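PDB 5GMX: carboxylesterase from Uncultured bacterium, which hydrolyses carboxylic esters as a family VIII carboxylesterase and also displays hydrolytic activity toward oxyimino cephalosporins. Local coordinates for residues A78-V81 with G82-D86; R179-L183 with G184-A188; R292-A296 with K297-E301. All coordinates share one frame; numbering follows the deposited sequence.

Interaction 1. Residues A78-V81 with G82-D86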
loop_
_atom_site.group_PDB
_atom_site.type_symbol
_atom_site.label_atom_id
_atom_site.label_comp_id
_atom_site.label_asym_id
_atom_site.label_seq_id
_atom_site.Cartn_x
_atom_site.Cartn_y
_atom_site.Cartn_z
ATOM N N ALA A 78 -6.209 1.110 -2.798
ATOM C CA ALA A 78 -7.523 0.709 -2.322
ATOM C C ALA A 78 -8.270 1.958 -1.863
ATOM O O ALA A 78 -9.496 2.071 -2.037
ATOM C CB ALA A 78 -7.419 -0.323 -1.195
ATOM N N THR A 79 -7.521 2.920 -1.319
ATOM C CA THR A 79 -8.163 4.110 -0.788
ATOM C C THR A 79 -8.828 4.873 -1.928
ATOM O O THR A 79 -9.959 5.346 -1.777
ATOM C CB THR A 79 -7.173 4.996 -0.030
ATOM O OG1 THR A 79 -6.684 4.262 1.096
ATOM C CG2 THR A 79 -7.863 6.245 0.477
ATOM N N VAL A 80 -8.165 4.922 -3.085
ATOM C CA VAL A 80 -8.752 5.603 -4.237
ATOM C C VAL A 80 -10.119 4.990 -4.541
ATOM O O VAL A 80 -11.116 5.714 -4.680
ATOM C CB VAL A 80 -7.862 5.522 -5.492
ATOM C CG1 VAL A 80 -8.599 6.106 -6.695
ATOM C CG2 VAL A 80 -6.568 6.274 -5.266
ATOM N N VAL A 81 -10.180 3.656 -4.581
ATOM C CA VAL A 81 -11.436 3.008 -4.966
ATOM C C VAL A 81 -12.483 3.353 -3.934
ATOM O O VAL A 81 -13.618 3.728 -4.275
ATOM C CB VAL A 81 -11.303 1.475 -5.104
ATOM C CG1 VAL A 81 -12.682 0.844 -5.303
ATOM C CG2 VAL A 81 -10.391 1.133 -6.277
ATOM N N GLY A 82 -12.063 3.303 -2.672
ATOM C CA GLY A 82 -12.945 3.611 -1.574
ATOM C C GLY A 82 -13.532 4.997 -1.700
ATOM O O GLY A 82 -14.740 5.191 -1.505
ATOM N N VAL A 83 -12.685 5.962 -2.059
ATOM C CA VAL A 83 -13.148 7.342 -2.144
ATOM C C VAL A 83 -14.159 7.413 -3.271
ATOM O O VAL A 83 -15.237 8.012 -3.119
ATOM C CB VAL A 83 -11.987 8.335 -2.371
ATOM C CG1 VAL A 83 -12.515 9.720 -2.751
ATOM C CG2 VAL A 83 -11.101 8.399 -1.119
ATOM N N LEU A 84 -13.838 6.752 -4.383
ATOM C CA LEU A 84 -14.730 6.808 -5.531
ATOM C C LEU A 84 -16.022 6.074 -5.211
ATOM O O LEU A 84 -17.081 6.453 -5.709
ATOM C CB LEU A 84 -14.072 6.212 -6.784
ATOM C CG LEU A 84 -12.916 7.038 -7.363
ATOM C CD1 LEU A 84 -12.233 6.271 -8.483
ATOM C CD2 LEU A 84 -13.405 8.395 -7.857
ATOM N N ALA A 85 -15.947 5.048 -4.358
ATOM C CA ALA A 85 -17.169 4.337 -4.026
ATOM C C ALA A 85 -18.014 5.247 -3.147
ATOM O O ALA A 85 -19.243 5.275 -3.258
ATOM C CB ALA A 85 -16.871 3.021 -3.333
ATOM N N ASP A 86 -17.333 6.043 -2.319
ATOM C CA ASP A 86 -18.015 6.900 -1.357
ATOM C C ASP A 86 -18.735 8.027 -2.084
ATOM O O ASP A 86 -19.759 8.508 -1.616
ATOM C CB ASP A 86 -17.021 7.472 -0.336
ATOM C CG ASP A 86 -17.710 8.179 0.829
ATOM O OD1 ASP A 86 -18.594 7.559 1.467
ATOM O OD2 ASP A 86 -17.373 9.359 1.099
#

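Interaction 2. Residues R179-L183 with G184-A188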
loop_
_atom_site.group_PDB
_atom_site.type_symbol
_atom_site.label_atom_id
_atom_site.label_comp_id
_atom_site.label_asym_id
_atom_site.label_seq_id
_atom_site.Cartn_x
_atom_site.Cartn_y
_atom_site.Cartn_z
ATOM N N ARG A 179 -11.513 7.832 -17.739
ATOM C CA ARG A 179 -10.131 7.731 -18.209
ATOM C C ARG A 179 -9.490 9.095 -18.476
ATOM O O ARG A 179 -8.628 9.228 -19.329
ATOM C CB ARG A 179 -10.117 6.868 -19.465
ATOM C CG ARG A 179 -10.407 5.419 -19.146
ATOM C CD ARG A 179 -11.043 4.750 -20.341
ATOM N NE ARG A 179 -10.181 3.809 -21.029
ATOM C CZ ARG A 179 -10.614 3.047 -22.026
ATOM N NH1 ARG A 179 -11.883 3.141 -22.416
ATOM N NH2 ARG A 179 -9.788 2.202 -22.626
ATOM N N THR A 180 -9.903 10.104 -17.718
ATOM C CA THR A 180 -9.329 11.431 -17.858
ATOM C C THR A 180 -8.013 11.553 -17.090
ATOM O O THR A 180 -7.171 12.381 -17.421
ATOM C CB THR A 180 -10.308 12.500 -17.349
ATOM O OG1 THR A 180 -10.671 12.203 -15.994
ATOM C CG2 THR A 180 -11.571 12.522 -18.214
ATOM N N LYS A 181 -7.834 10.726 -16.062
ATOM C CA LYS A 181 -6.628 10.781 -15.225
ATOM C C LYS A 181 -6.013 9.410 -14.960
ATOM O O LYS A 181 -6.721 8.405 -14.928
ATOM C CB LYS A 181 -6.946 11.463 -13.896
ATOM C CG LYS A 181 -7.365 12.913 -14.027
ATOM C CD LYS A 181 -8.326 13.309 -12.930
ATOM C CE LYS A 181 -8.813 14.739 -13.120
ATOM N NZ LYS A 181 -7.666 15.677 -13.283
ATOM N N SER A 182 -4.702 9.369 -14.750
ATOM C CA SER A 182 -4.044 8.123 -14.363
ATOM C C SER A 182 -4.382 7.786 -12.903
ATOM O O SER A 182 -4.910 8.636 -12.179
ATOM C CB SER A 182 -2.533 8.227 -14.549
ATOM O OG SER A 182 -1.977 9.099 -13.583
ATOM N N LEU A 183 -4.082 6.564 -12.463
ATOM C CA LEU A 183 -4.382 6.216 -11.073
ATOM C C LEU A 183 -3.560 7.081 -10.114
ATOM O O LEU A 183 -4.064 7.518 -9.078
ATOM C CB LEU A 183 -4.115 4.736 -10.779
ATOM C CG LEU A 183 -4.487 4.518 -9.298
ATOM C CD1 LEU A 183 -5.979 4.308 -9.084
ATOM C CD2 LEU A 183 -3.689 3.462 -8.608
ATOM N N GLY A 184 -2.306 7.349 -10.481
ATOM C CA GLY A 184 -1.446 8.229 -9.708
ATOM C C GLY A 184 -2.005 9.635 -9.504
ATOM O O GLY A 184 -1.878 10.217 -8.418
ATOM N N GLN A 185 -2.618 10.191 -10.544
ATOM C CA GLN A 185 -3.200 11.525 -10.448
ATOM C C GLN A 185 -4.496 11.515 -9.644
ATOM O O GLN A 185 -4.828 12.498 -8.990
ATOM C CB GLN A 185 -3.443 12.120 -11.831
ATOM C CG GLN A 185 -2.211 12.220 -12.698
ATOM C CD GLN A 185 -2.574 12.530 -14.143
ATOM O OE1 GLN A 185 -3.389 13.418 -14.413
ATOM N NE2 GLN A 185 -1.989 11.779 -15.080
ATOM N N LEU A 186 -5.257 10.432 -9.740
ATOM C CA LEU A 186 -6.447 10.282 -8.909
ATOM C C LEU A 186 -6.050 10.199 -7.437
ATOM O O LEU A 186 -6.696 10.798 -6.584
ATOM C CB LEU A 186 -7.245 9.051 -9.317
ATOM C CG LEU A 186 -8.008 9.144 -10.627
ATOM C CD1 LEU A 186 -8.531 7.761 -11.034
ATOM C CD2 LEU A 186 -9.156 10.149 -10.473
ATOM N N PHE A 187 -4.979 9.469 -7.144
ATOM C CA PHE A 187 -4.482 9.404 -5.771
ATOM C C PHE A 187 -3.996 10.790 -5.307
ATOM O O PHE A 187 -4.324 11.234 -4.209
ATOM C CB PHE A 187 -3.363 8.369 -5.636
ATOM C CG PHE A 187 -2.712 8.365 -4.279
ATOM C CD1 PHE A 187 -3.312 7.716 -3.209
ATOM C CD2 PHE A 187 -1.507 9.019 -4.071
ATOM C CE1 PHE A 187 -2.714 7.718 -1.959
ATOM C CE2 PHE A 187 -0.907 9.029 -2.827
ATOM C CZ PHE A 187 -1.511 8.378 -1.767
ATOM N N ALA A 188 -3.223 11.468 -6.146
ATOM C CA ALA A 188 -2.773 12.826 -5.828
ATOM C C ALA A 188 -3.941 13.759 -5.516
ATOM O O ALA A 188 -3.935 14.437 -4.492
ATOM C CB ALA A 188 -1.952 13.405 -6.975
#

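Interaction 3. Residues R292-A296 with K297-E301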
loop_
_atom_site.group_PDB
_atom_site.type_symbol
_atom_site.label_atom_id
_atom_site.label_comp_id
_atom_site.label_asym_id
_atom_site.label_seq_id
_atom_site.Cartn_x
_atom_site.Cartn_y
_atom_site.Cartn_z
ATOM N N ARG A 292 -11.582 16.826 4.878
ATOM C CA ARG A 292 -12.201 15.512 4.694
ATOM C C ARG A 292 -11.976 14.941 3.295
ATOM O O ARG A 292 -12.217 15.615 2.305
ATOM C CB ARG A 292 -13.706 15.583 4.973
ATOM C CG ARG A 292 -14.421 14.268 4.690
ATOM C CD ARG A 292 -15.874 14.301 5.116
ATOM N NE ARG A 292 -16.040 14.559 6.548
ATOM C CZ ARG A 292 -15.869 13.645 7.494
ATOM N NH1 ARG A 292 -15.494 12.417 7.168
ATOM N NH2 ARG A 292 -16.050 13.961 8.770
ATOM N N ILE A 293 -11.519 13.694 3.217
ATOM C CA ILE A 293 -11.359 13.047 1.919
ATOM C C ILE A 293 -12.423 11.969 1.708
ATOM O O ILE A 293 -12.672 11.552 0.579
ATOM C CB ILE A 293 -9.958 12.410 1.749
ATOM C CG1 ILE A 293 -9.651 11.441 2.892
ATOM C CG2 ILE A 293 -8.870 13.480 1.651
ATOM C CD1 ILE A 293 -8.394 10.618 2.668
ATOM N N ILE A 294 -13.058 11.540 2.791
ATOM C CA ILE A 294 -14.072 10.499 2.702
ATOM C C ILE A 294 -14.986 10.484 3.930
ATOM O O ILE A 294 -14.590 10.921 5.006
ATOM C CB ILE A 294 -13.405 9.115 2.531
ATOM C CG1 ILE A 294 -14.404 8.091 2.016
ATOM C CG2 ILE A 294 -12.761 8.649 3.838
ATOM C CD1 ILE A 294 -13.762 6.803 1.703
ATOM N N SER A 295 -16.216 10.004 3.756
ATOM C CA SER A 295 -17.133 9.816 4.877
ATOM C C SER A 295 -16.800 8.538 5.665
ATOM O O SER A 295 -16.161 7.622 5.144
ATOM C CB SER A 295 -18.587 9.761 4.386
ATOM O OG SER A 295 -18.895 8.482 3.855
ATOM N N ALA A 296 -17.225 8.487 6.925
ATOM C CA ALA A 296 -17.019 7.307 7.774
ATOM C C ALA A 296 -17.726 6.053 7.225
ATOM O O ALA A 296 -17.231 4.932 7.377
ATOM C CB ALA A 296 -17.488 7.596 9.186
ATOM N N LYS A 297 -18.892 6.250 6.613
ATOM C CA LYS A 297 -19.602 5.170 5.927
ATOM C C LYS A 297 -18.718 4.569 4.845
ATOM O O LYS A 297 -18.651 3.349 4.702
ATOM C CB LYS A 297 -20.915 5.688 5.317
ATOM C CG LYS A 297 -21.361 4.980 4.023
ATOM C CD LYS A 297 -21.181 5.889 2.814
ATOM C CE LYS A 297 -21.879 5.363 1.569
ATOM N NZ LYS A 297 -21.081 4.373 0.768
ATOM N N GLY A 298 -18.015 5.428 4.111
ATOM C CA GLY A 298 -17.141 4.980 3.039
ATOM C C GLY A 298 -16.021 4.084 3.532
ATOM O O GLY A 298 -15.683 3.063 2.902
ATOM N N ILE A 299 -15.456 4.464 4.675
ATOM C CA ILE A 299 -14.411 3.682 5.318
ATOM C C ILE A 299 -14.949 2.339 5.782
ATOM O O ILE A 299 -14.329 1.303 5.535
ATOM C CB ILE A 299 -13.794 4.442 6.506
ATOM C CG1 ILE A 299 -13.026 5.666 6.004
ATOM C CG2 ILE A 299 -12.865 3.539 7.317
ATOM C CD1 ILE A 299 -12.674 6.671 7.102
ATOM N N ALA A 300 -16.114 2.347 6.426
ATOM C CA ALA A 300 -16.756 1.093 6.822
ATOM C C ALA A 300 -16.968 0.160 5.625
ATOM O O ALA A 300 -16.729 -1.055 5.707
ATOM C CB ALA A 300 -18.088 1.374 7.511
ATOM N N GLU A 301 -17.407 0.726 4.504
ATOM C CA GLU A 301 -17.699 -0.089 3.328
ATOM C C GLU A 301 -16.433 -0.665 2.681
ATOM O O GLU A 301 -16.446 -1.813 2.252
ATOM C CB GLU A 301 -18.505 0.713 2.294
ATOM C CG GLU A 301 -19.952 0.988 2.691
ATOM C CD GLU A 301 -20.779 -0.296 2.804
ATOM O OE1 GLU A 301 -20.467 -1.283 2.097
ATOM O OE2 GLU A 301 -21.736 -0.325 3.608
#

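Interaction 1. Residues A78-V81 with G82-D86
Val-80 and Leu-84 make the main apolar contact, one helical turn apart and lying side by side with their tips pointing the same way. Val-80 CG1 meets Leu-84 CD1 at 4.1 Å. Leu-84 CG also sits close over Val-80 O, because chi1 of -69° sets it anti to the carbonyl carbon and beside the backbone N, so the branch folds back along the helix. On the adjoining strip, Thr-79 CG2 and Val-83 CG2 stand 4.2 Å apart, and Val-83 CG2 comes to 3.3 Å from Thr-79 O.

All of this belongs to helix 72-86, which starts just after Ser-71 and carries Lys-74. Both residues line the pocket that holds phenylmethanesulfonic acid, and their spacing is consistent with the SxxK motif of serine beta-lactamases. The side chain of Ala-78 lies about 13 Å from the ligand, so this is the rear half of the helix.

The backbone bonds are the regular i to i+4 ladder. Gly-82 N gives to Ala-78 O at 2.9 Å, Val-83 N to Thr-79 O at 2.8 Å, and Leu-84 N to Val-80 O at 2.9 Å. The last, Ala-85 N to Val-81 O, is short at 2.7 Å but more bent, with an N-H...O angle of 142°. Thr-79 OG1 is bonded back to Gly-75 O, while its CG2 is the atom that faces Val-83. Ala-173 of helix 165-175 packs on both Val-80 and Leu-84.

Interaction 2. Residues R179-L183 with G184-A188
The side-chain amide of Gln-185 turns one face onto the backbone of Ser-182, whose N lies 3.9 Å from Gln-185 CD. Lys-181 CB and CG lie on that same side of the amide, near OE1, with CG 4.0 Å from it; the two side chains cross at about a right angle. Ser-182 OG sits near NE2 but well off the amide plane, so the bond from Gln-185 NE2 to Ser-182 OG, 3.1 Å long, is bent to 122° and weak.

Ser-182 is the N-cap of helix 183-192. With chi1 at 71°, its OG stands between the backbone N and the carbonyl carbon, turned to the first turn, where it accepts from Gln-185 N at 3.3 Å. Glu-262 joins this helix start, its carboxylate bonded to both Ser-182 OG and Gly-184 N; a negative group there would probably be stabilised by the helix dipole. Regular helical bonding begins with Leu-186 N to Ser-182 O (3.0 Å) and Phe-187 N to Leu-183 O (2.9 Å). Beyond the amide, Lys-181 CD rests against Leu-186 CD2 at 4.1 Å, and the bent lysine chain carries NZ on to a salt bridge with Glu-189.

Interaction 3. Residues R292-A296 with K297-E301
Ile-294 lays its CG2 methyl against the longer branch of Ile-299, 3.7 Å from Ile-299 CG1 and 3.8 Å from Ile-299 CD1, the two side chains crossing obliquely. Chi1 of Ile-294 is -163°, which places CG2 between the backbone N and the carbonyl carbon and swings the other branch out along the helix. There Ile-294 CD1 rests beside the backbone of the first turn, 4.0 Å from Gly-298 C. With no side chain on Gly-298, the isoleucine can lie close against the first turn. Leu-282 of helix 272-283 packs against Ile-294 and Ile-299.

The segment is the entry into helix 296-302, and Ser-295 is its N-cap. Ser-295 OG accepts the N-H of Gly-298 N at 3.2 Å with an angle of 152°, a capping bond to one of the first amides of the helix. The same OG is also bonded to Asp-86 OD1, at the end of helix 72-86, so the cap hydroxyl ties two helices together; a carboxylate at this helix start would probably be favoured by the dipole. The aliphatic part of Lys-297 runs alongside, with CD 3.6 Å from Ser-295 OG.

Ser-295 O takes Ile-299 N at a rather long 3.3 Å, and Ala-296 O takes Ala-300 N at 3.0 Å, nearly straight at 169°. Ahead of the cap, Arg-292 NH1 reaches Ile-294 O at 2.8 Å. The acceptor lies close to the guanidinium plane, and NH1 also bonds Gly-285 O, so this one nitrogen joins two backbone carbonyls.

In the fold
Along the chain the three follow in series: 78-86, then 179-188, then 292-301. Interaction 1 is the middle piece. Its centre lies 12 Å from that of interaction 2 and 9 Å from that of interaction 3, while interactions 2 and 3 are 20 Å apart and do not touch. Val-80 packs against the beginning of helix 183-192, through Leu-183, Leu-186 and Phe-187; at the far end of the same helix 72-86, Asp-86 meets the start of helix 296-302. The helix that begins beside the ligand pocket is thus gripped along its rear half by two capped helix starts, all within the helical part of the beta-lactamase-type fold.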